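Local coordinates for viral structural protein 4 (Bombyx mori cytoplasmic polyhedrosis virus, PDB 6TZ0) that binds GTP and, as partner of the viral RNA-dependent RNA polymerase, probably acts as a P-loop NTPase that assists RNA transcription inside the capsid, at residues L332-E337 and S553-W559; A385-L390 and H466-Y472. One frame throughout, in Å; residues are numbered along the deposited sequence.

Contact 1: L332-E337 and S553-W559; sequences LSKFLE and SIRRWKW
Leu336 of helix 326-340 packs among Ser553, Trp557 and Trp559, at the junction where helix 547-556 gives way to the C-terminal tail. The contact is apolar for the most part. Ser553 sits one turn before Trp557 and faces two leucines. Its OG lies 3.3 Å from Leu332 CB and 3.4 Å from Leu336 CD1.

Leu336 carries the middle of the contact. Its CB stands over the face of the Trp557 six-membered ring, 4.0 Å from the centroid and 14° off the normal, a CH-pi contact. Its CD1 branch reaches to Trp557 CB at 3.8 Å. The CD2 branch goes the other way and meets Trp559 CH2 at 4.2 Å. With CG anti to the backbone N (chi1 -172°), the Trp557 indole swings back over helix 326-340. There the carboxylate oxygen OE1 of Glu337 meets the ring edge in plane, 3.5 Å from CH2. The carboxylate itself is tilted 59° from the ring.

The tail folds back on itself. Trp557 CD1 points at the face of Trp559, and Trp559 NE1 makes a weak hydrogen bond to Ile554 O at 3.4 Å. Leu370 of helix 359-374 also touches Leu336. The arrangement is plain helix packing, in which a C-terminal helix and its aromatic tail close over a neighbouring helix, away from the GTP sites.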
loop_
_atom_site.group_PDB
_atom_site.type_symbol
_atom_site.label_atom_id
_atom_site.label_comp_id
_atom_site.label_asym_id
_atom_site.label_seq_id
_atom_site.Cartn_x
_atom_site.Cartn_y
_atom_site.Cartn_z
ATOM N N LEU B 332 18.795 11.934 -17.142
ATOM C CA LEU B 332 19.961 11.582 -17.946
ATOM C C LEU B 332 21.132 11.116 -17.084
ATOM O O LEU B 332 21.860 10.194 -17.466
ATOM C CB LEU B 332 20.365 12.770 -18.806
ATOM C CG LEU B 332 19.404 13.141 -19.928
ATOM C CD1 LEU B 332 19.813 14.462 -20.507
ATOM C CD2 LEU B 332 19.385 12.064 -20.989
ATOM N N SER B 333 21.319 11.709 -15.904
ATOM C CA SER B 333 22.373 11.237 -15.016
ATOM C C SER B 333 22.006 9.913 -14.364
ATOM O O SER B 333 22.897 9.146 -13.992
ATOM C CB SER B 333 22.670 12.283 -13.949
ATOM O OG SER B 333 21.588 12.392 -13.052
ATOM N N LYS B 334 20.711 9.632 -14.213
ATOM C CA LYS B 334 20.273 8.301 -13.805
ATOM C C LYS B 334 20.676 7.259 -14.843
ATOM O O LYS B 334 21.178 6.176 -14.500
ATOM C CB LYS B 334 18.760 8.319 -13.596
ATOM C CG LYS B 334 18.162 7.100 -12.949
ATOM C CD LYS B 334 16.680 7.316 -12.741
ATOM C CE LYS B 334 16.043 6.135 -12.054
ATOM N NZ LYS B 334 14.577 6.329 -11.908
ATOM N N PHE B 335 20.516 7.599 -16.125
ATOM C CA PHE B 335 20.995 6.716 -17.186
ATOM C C PHE B 335 22.513 6.574 -17.182
ATOM O O PHE B 335 23.032 5.481 -17.419
ATOM C CB PHE B 335 20.526 7.208 -18.551
ATOM C CG PHE B 335 21.132 6.455 -19.699
ATOM C CD1 PHE B 335 20.846 5.119 -19.893
ATOM C CD2 PHE B 335 21.967 7.093 -20.600
ATOM C CE1 PHE B 335 21.401 4.430 -20.947
ATOM C CE2 PHE B 335 22.515 6.408 -21.658
ATOM C CZ PHE B 335 22.224 5.080 -21.832
ATOM N N LEU B 336 23.242 7.657 -16.912
ATOM C CA LEU B 336 24.702 7.555 -16.914
ATOM C C LEU B 336 25.219 6.754 -15.727
ATOM O O LEU B 336 26.242 6.064 -15.843
ATOM C CB LEU B 336 25.335 8.938 -16.932
ATOM C CG LEU B 336 25.092 9.724 -18.214
ATOM C CD1 LEU B 336 25.783 11.062 -18.143
ATOM C CD2 LEU B 336 25.551 8.929 -19.413
ATOM N N GLU B 337 24.526 6.831 -14.589
ATOM C CA GLU B 337 24.822 5.955 -13.461
ATOM C C GLU B 337 24.576 4.495 -13.817
ATOM O O GLU B 337 25.331 3.613 -13.394
ATOM C CB GLU B 337 23.980 6.372 -12.253
ATOM C CG GLU B 337 24.111 5.478 -11.032
ATOM C CD GLU B 337 25.503 5.478 -10.432
ATOM O OE1 GLU B 337 26.195 6.513 -10.511
ATOM O OE2 GLU B 337 25.918 4.426 -9.901
ATOM N N SER B 553 24.685 16.711 -20.284
ATOM C CA SER B 553 24.697 15.572 -19.376
ATOM C C SER B 553 25.996 14.782 -19.470
ATOM O O SER B 553 26.542 14.358 -18.446
ATOM C CB SER B 553 23.509 14.665 -19.678
ATOM O OG SER B 553 23.556 13.502 -18.881
ATOM N N ILE B 554 26.505 14.568 -20.686
ATOM C CA ILE B 554 27.771 13.860 -20.842
ATOM C C ILE B 554 28.927 14.728 -20.365
ATOM O O ILE B 554 29.859 14.237 -19.717
ATOM C CB ILE B 554 27.957 13.407 -22.303
ATOM C CG1 ILE B 554 26.906 12.378 -22.692
ATOM C CG2 ILE B 554 29.334 12.813 -22.547
ATOM C CD1 ILE B 554 26.955 12.053 -24.152
ATOM N N ARG B 555 28.869 16.037 -20.635
ATOM C CA ARG B 555 29.972 16.900 -20.213
ATOM C C ARG B 555 30.038 17.090 -18.700
ATOM O O ARG B 555 31.123 17.327 -18.164
ATOM C CB ARG B 555 29.893 18.259 -20.898
ATOM C CG ARG B 555 30.248 18.217 -22.360
ATOM C CD ARG B 555 30.228 19.602 -22.969
ATOM N NE ARG B 555 31.287 20.455 -22.434
ATOM C CZ ARG B 555 31.080 21.511 -21.652
ATOM N NH1 ARG B 555 29.847 21.852 -21.305
ATOM N NH2 ARG B 555 32.104 22.228 -21.217
ATOM N N ARG B 556 28.918 16.988 -17.991
ATOM C CA ARG B 556 28.960 17.230 -16.554
ATOM C C ARG B 556 29.255 15.989 -15.727
ATOM O O ARG B 556 29.575 16.118 -14.542
ATOM C CB ARG B 556 27.645 17.842 -16.071
ATOM C CG ARG B 556 27.447 19.261 -16.525
ATOM C CD ARG B 556 26.227 19.870 -15.892
ATOM N NE ARG B 556 26.027 21.238 -16.351
ATOM C CZ ARG B 556 25.056 22.032 -15.929
ATOM N NH1 ARG B 556 24.201 21.602 -15.017
ATOM N NH2 ARG B 556 24.953 23.262 -16.407
ATOM N N TRP B 557 29.146 14.801 -16.307
ATOM C CA TRP B 557 29.390 13.571 -15.570
ATOM C C TRP B 557 30.887 13.386 -15.381
ATOM O O TRP B 557 31.647 13.429 -16.351
ATOM C CB TRP B 557 28.789 12.385 -16.321
ATOM C CG TRP B 557 28.806 11.090 -15.580
ATOM C CD1 TRP B 557 29.677 10.063 -15.755
ATOM C CD2 TRP B 557 27.890 10.669 -14.564
ATOM N NE1 TRP B 557 29.372 9.034 -14.906
ATOM C CE2 TRP B 557 28.280 9.383 -14.161
ATOM C CE3 TRP B 557 26.786 11.261 -13.947
ATOM C CZ2 TRP B 557 27.605 8.676 -13.172
ATOM C CZ3 TRP B 557 26.116 10.556 -12.970
ATOM C CH2 TRP B 557 26.526 9.276 -12.593
ATOM N N LYS B 558 31.317 13.207 -14.137
ATOM C CA LYS B 558 32.728 12.960 -13.875
ATOM C C LYS B 558 33.043 11.497 -14.177
ATOM O O LYS B 558 32.434 10.583 -13.614
ATOM C CB LYS B 558 33.099 13.372 -12.446
ATOM C CG LYS B 558 32.335 12.733 -11.295
ATOM C CD LYS B 558 32.750 13.345 -9.970
ATOM C CE LYS B 558 34.173 12.957 -9.604
ATOM N NZ LYS B 558 34.568 13.475 -8.266
ATOM N N TRP B 559 33.956 11.275 -15.114
ATOM C CA TRP B 559 34.203 9.933 -15.603
ATOM C C TRP B 559 35.360 9.292 -14.846
ATOM O O TRP B 559 35.972 9.902 -13.967
ATOM C CB TRP B 559 34.471 9.953 -17.104
ATOM C CG TRP B 559 33.285 10.339 -17.915
ATOM C CD1 TRP B 559 33.052 11.544 -18.498
ATOM C CD2 TRP B 559 32.147 9.524 -18.210
ATOM N NE1 TRP B 559 31.850 11.529 -19.155
ATOM C CE2 TRP B 559 31.273 10.298 -18.992
ATOM C CE3 TRP B 559 31.788 8.209 -17.900
ATOM C CZ2 TRP B 559 30.062 9.806 -19.464
ATOM C CZ3 TRP B 559 30.584 7.723 -18.368
ATOM C CH2 TRP B 559 29.736 8.520 -19.142
#

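Contact 2: A385-L390 and H466-Y472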
loop_
_atom_site.group_PDB
_atom_site.type_symbol
_atom_site.label_atom_id
_atom_site.label_comp_id
_atom_site.label_asym_id
_atom_site.label_seq_id
_atom_site.Cartn_x
_atom_site.Cartn_y
_atom_site.Cartn_z
ATOM N N ALA B 385 13.096 0.202 -36.549
ATOM C CA ALA B 385 13.878 -1.029 -36.573
ATOM C C ALA B 385 12.989 -2.260 -36.674
ATOM O O ALA B 385 13.219 -3.135 -37.517
ATOM C CB ALA B 385 14.769 -1.108 -35.336
ATOM N N TYR B 386 11.970 -2.337 -35.819
ATOM C CA TYR B 386 11.034 -3.452 -35.853
ATOM C C TYR B 386 10.216 -3.467 -37.133
ATOM O O TYR B 386 9.897 -4.545 -37.641
ATOM C CB TYR B 386 10.110 -3.396 -34.642
ATOM C CG TYR B 386 9.056 -4.470 -34.630
ATOM C CD1 TYR B 386 9.393 -5.786 -34.389
ATOM C CD2 TYR B 386 7.721 -4.166 -34.855
ATOM C CE1 TYR B 386 8.438 -6.774 -34.378
ATOM C CE2 TYR B 386 6.757 -5.149 -34.845
ATOM C CZ TYR B 386 7.122 -6.449 -34.602
ATOM O OH TYR B 386 6.165 -7.429 -34.588
ATOM N N GLY B 387 9.897 -2.293 -37.679
ATOM C CA GLY B 387 9.149 -2.249 -38.924
ATOM C C GLY B 387 9.950 -2.752 -40.108
ATOM O O GLY B 387 9.452 -3.549 -40.908
ATOM N N ARG B 388 11.207 -2.322 -40.220
ATOM C CA ARG B 388 12.052 -2.796 -41.305
ATOM C C ARG B 388 12.499 -4.237 -41.101
ATOM O O ARG B 388 12.884 -4.894 -42.069
ATOM C CB ARG B 388 13.270 -1.888 -41.466
ATOM C CG ARG B 388 12.935 -0.469 -41.892
ATOM C CD ARG B 388 14.195 0.309 -42.186
ATOM N NE ARG B 388 13.972 1.702 -42.546
ATOM C CZ ARG B 388 14.231 2.726 -41.746
ATOM N NH1 ARG B 388 14.765 2.517 -40.553
ATOM N NH2 ARG B 388 14.002 3.961 -42.157
ATOM N N TRP B 389 12.458 -4.738 -39.868
ATOM C CA TRP B 389 12.680 -6.159 -39.634
ATOM C C TRP B 389 11.480 -6.983 -40.084
ATOM O O TRP B 389 11.625 -7.978 -40.803
ATOM C CB TRP B 389 12.945 -6.393 -38.154
ATOM C CG TRP B 389 13.156 -7.815 -37.790
ATOM C CD1 TRP B 389 14.274 -8.558 -37.991
ATOM C CD2 TRP B 389 12.191 -8.692 -37.206
ATOM N NE1 TRP B 389 14.083 -9.834 -37.530
ATOM C CE2 TRP B 389 12.806 -9.943 -37.051
ATOM C CE3 TRP B 389 10.869 -8.534 -36.785
ATOM C CZ2 TRP B 389 12.148 -11.028 -36.491
ATOM C CZ3 TRP B 389 10.220 -9.611 -36.230
ATOM C CH2 TRP B 389 10.857 -10.842 -36.089
ATOM N N LEU B 390 10.283 -6.581 -39.656
ATOM C CA LEU B 390 9.067 -7.332 -39.922
ATOM C C LEU B 390 8.643 -7.238 -41.379
ATOM O O LEU B 390 7.920 -8.116 -41.857
ATOM C CB LEU B 390 7.961 -6.832 -38.993
ATOM C CG LEU B 390 6.605 -7.524 -38.916
ATOM C CD1 LEU B 390 6.775 -8.944 -38.452
ATOM C CD2 LEU B 390 5.720 -6.769 -37.961
ATOM N N HIS B 466 6.989 -13.201 -33.747
ATOM C CA HIS B 466 7.118 -11.987 -34.538
ATOM C C HIS B 466 6.598 -10.771 -33.799
ATOM O O HIS B 466 6.463 -9.703 -34.400
ATOM C CB HIS B 466 6.387 -12.140 -35.867
ATOM C CG HIS B 466 6.936 -13.231 -36.723
ATOM N ND1 HIS B 466 6.443 -14.515 -36.695
ATOM C CD2 HIS B 466 7.961 -13.242 -37.603
ATOM C CE1 HIS B 466 7.124 -15.265 -37.541
ATOM N NE2 HIS B 466 8.052 -14.515 -38.105
ATOM N N SER B 467 6.295 -10.918 -32.515
ATOM C CA SER B 467 5.819 -9.815 -31.705
ATOM C C SER B 467 6.930 -8.803 -31.480
ATOM O O SER B 467 8.119 -9.102 -31.605
ATOM C CB SER B 467 5.306 -10.321 -30.362
ATOM O OG SER B 467 4.833 -9.249 -29.573
ATOM N N GLU B 468 6.528 -7.584 -31.144
ATOM C CA GLU B 468 7.506 -6.527 -30.940
ATOM C C GLU B 468 8.172 -6.650 -29.579
ATOM O O GLU B 468 9.366 -6.349 -29.445
ATOM C CB GLU B 468 6.825 -5.172 -31.118
ATOM C CG GLU B 468 7.763 -3.994 -31.176
ATOM C CD GLU B 468 7.039 -2.693 -31.459
ATOM O OE1 GLU B 468 5.812 -2.729 -31.659
ATOM O OE2 GLU B 468 7.697 -1.632 -31.472
ATOM N N ARG B 469 7.421 -7.128 -28.585
ATOM C CA ARG B 469 7.968 -7.383 -27.258
ATOM C C ARG B 469 9.038 -8.468 -27.308
ATOM O O ARG B 469 10.122 -8.309 -26.734
ATOM C CB ARG B 469 6.816 -7.742 -26.316
ATOM C CG ARG B 469 7.132 -7.940 -24.841
ATOM C CD ARG B 469 7.161 -9.404 -24.530
ATOM N NE ARG B 469 7.401 -9.740 -23.132
ATOM C CZ ARG B 469 6.446 -9.976 -22.241
ATOM N NH1 ARG B 469 5.176 -9.908 -22.597
ATOM N NH2 ARG B 469 6.764 -10.297 -20.994
ATOM N N ASN B 470 8.780 -9.540 -28.059
ATOM C CA ASN B 470 9.789 -10.574 -28.249
ATOM C C ASN B 470 10.949 -10.088 -29.104
ATOM O O ASN B 470 12.074 -10.557 -28.925
ATOM C CB ASN B 470 9.180 -11.800 -28.911
ATOM C CG ASN B 470 10.072 -13.013 -28.817
ATOM O OD1 ASN B 470 11.011 -13.048 -28.034
ATOM N ND2 ASN B 470 9.825 -13.986 -29.671
ATOM N N PHE B 471 10.689 -9.185 -30.052
ATOM C CA PHE B 471 11.758 -8.615 -30.867
ATOM C C PHE B 471 12.768 -7.869 -30.012
ATOM O O PHE B 471 13.975 -8.124 -30.094
ATOM C CB PHE B 471 11.168 -7.689 -31.922
ATOM C CG PHE B 471 12.196 -6.970 -32.742
ATOM C CD1 PHE B 471 12.895 -7.626 -33.729
ATOM C CD2 PHE B 471 12.447 -5.625 -32.532
ATOM C CE1 PHE B 471 13.828 -6.963 -34.486
ATOM C CE2 PHE B 471 13.381 -4.958 -33.284
ATOM C CZ PHE B 471 14.066 -5.626 -34.266
ATOM N N TYR B 472 12.294 -6.968 -29.157
ATOM C CA TYR B 472 13.231 -6.255 -28.301
ATOM C C TYR B 472 13.790 -7.135 -27.192
ATOM O O TYR B 472 14.895 -6.865 -26.713
ATOM C CB TYR B 472 12.571 -4.992 -27.750
ATOM C CG TYR B 472 12.422 -3.940 -28.818
ATOM C CD1 TYR B 472 13.486 -3.127 -29.164
ATOM C CD2 TYR B 472 11.235 -3.790 -29.517
ATOM C CE1 TYR B 472 13.366 -2.178 -30.158
ATOM C CE2 TYR B 472 11.108 -2.843 -30.521
ATOM C CZ TYR B 472 12.175 -2.036 -30.826
ATOM O OH TYR B 472 12.066 -1.094 -31.814
#
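An aromatic cluster of Tyr386, Trp389 and Phe471 joins helix 385-393 to the start of helix 468-476. Phe471 touches both of the other rings, with CG, CD2 and CB on Tyr386 and with CE1 and CD1 on Trp389. Its CG is 3.5 Å from Tyr386 CD1, and that tyrosine atom sits over the phenylalanine face. The two planes are inclined at 59°, so the pair is oblique. Toward the tryptophan, Phe471 CE1 lies over the face of the indole, 3.5 Å from Trp389 CG. Both Trp389 and Phe471 place CG anti to the backbone N, which brings the two rings against each other.

One face of the Tyr386 ring is covered by Glu468. Glu468 CB stands 3.7 Å from the ring centroid, a CH-pi contact. Beyond CG the glutamate chain runs extended, and its carboxylate lies within 2° of parallel to the ring. The phenol reaches past Glu468 to His466 O, which lies in the ring plane. The OH is modelled as donor to this carbonyl, but the very short separation is doubtful. Gln459 OE1 also bonds this hydroxyl; as modelled, both acceptors would share its one hydrogen, which adds to the doubt.

At the His466 end, Leu390 CD1 touches His466 CB at 4.1 Å, and Trp389 CH2 is equally far from His466 CD2. The His466 ring is held by NE2 bonding to Val396 O. Ser467 is the N-cap of the second helix; its OG accepts weakly from Arg469 N and is also hydrogen-bonded to Asn462 O.

The helix segments cross steeply, at 103°, with axes 10.9 Å apart. Val406 of helix 403-408 touches Trp389 and Phe471, and Tyr418 of helix 417-427 meets Tyr386 and Glu468. Helix 385-393 directly follows strand 378-381, an outermost strand of the parallel sheet.

Contact 2 is nested within the chain loop that contact 1 closes. Their centres are 30 Å apart and their nearest atoms about 14 Å. Both are built from helices that adjoin, in sequence, strands of the parallel sheet carrying the P-loop. Helix 326-340 precedes the P-loop strand 347-353, and helix 547-556 follows the outermost strand 543-545. Helix 385-393 follows the other outermost strand, 378-381, and helix 468-476 leads into 484-489. Helix 359-374 touches both segments of contact 1. Contact 2 is nearer the GTP site, empty in this chain: the Ala385 side chain is about 9 Å from that of Thr360. The layout is consistent with a P-loop NTPase domain.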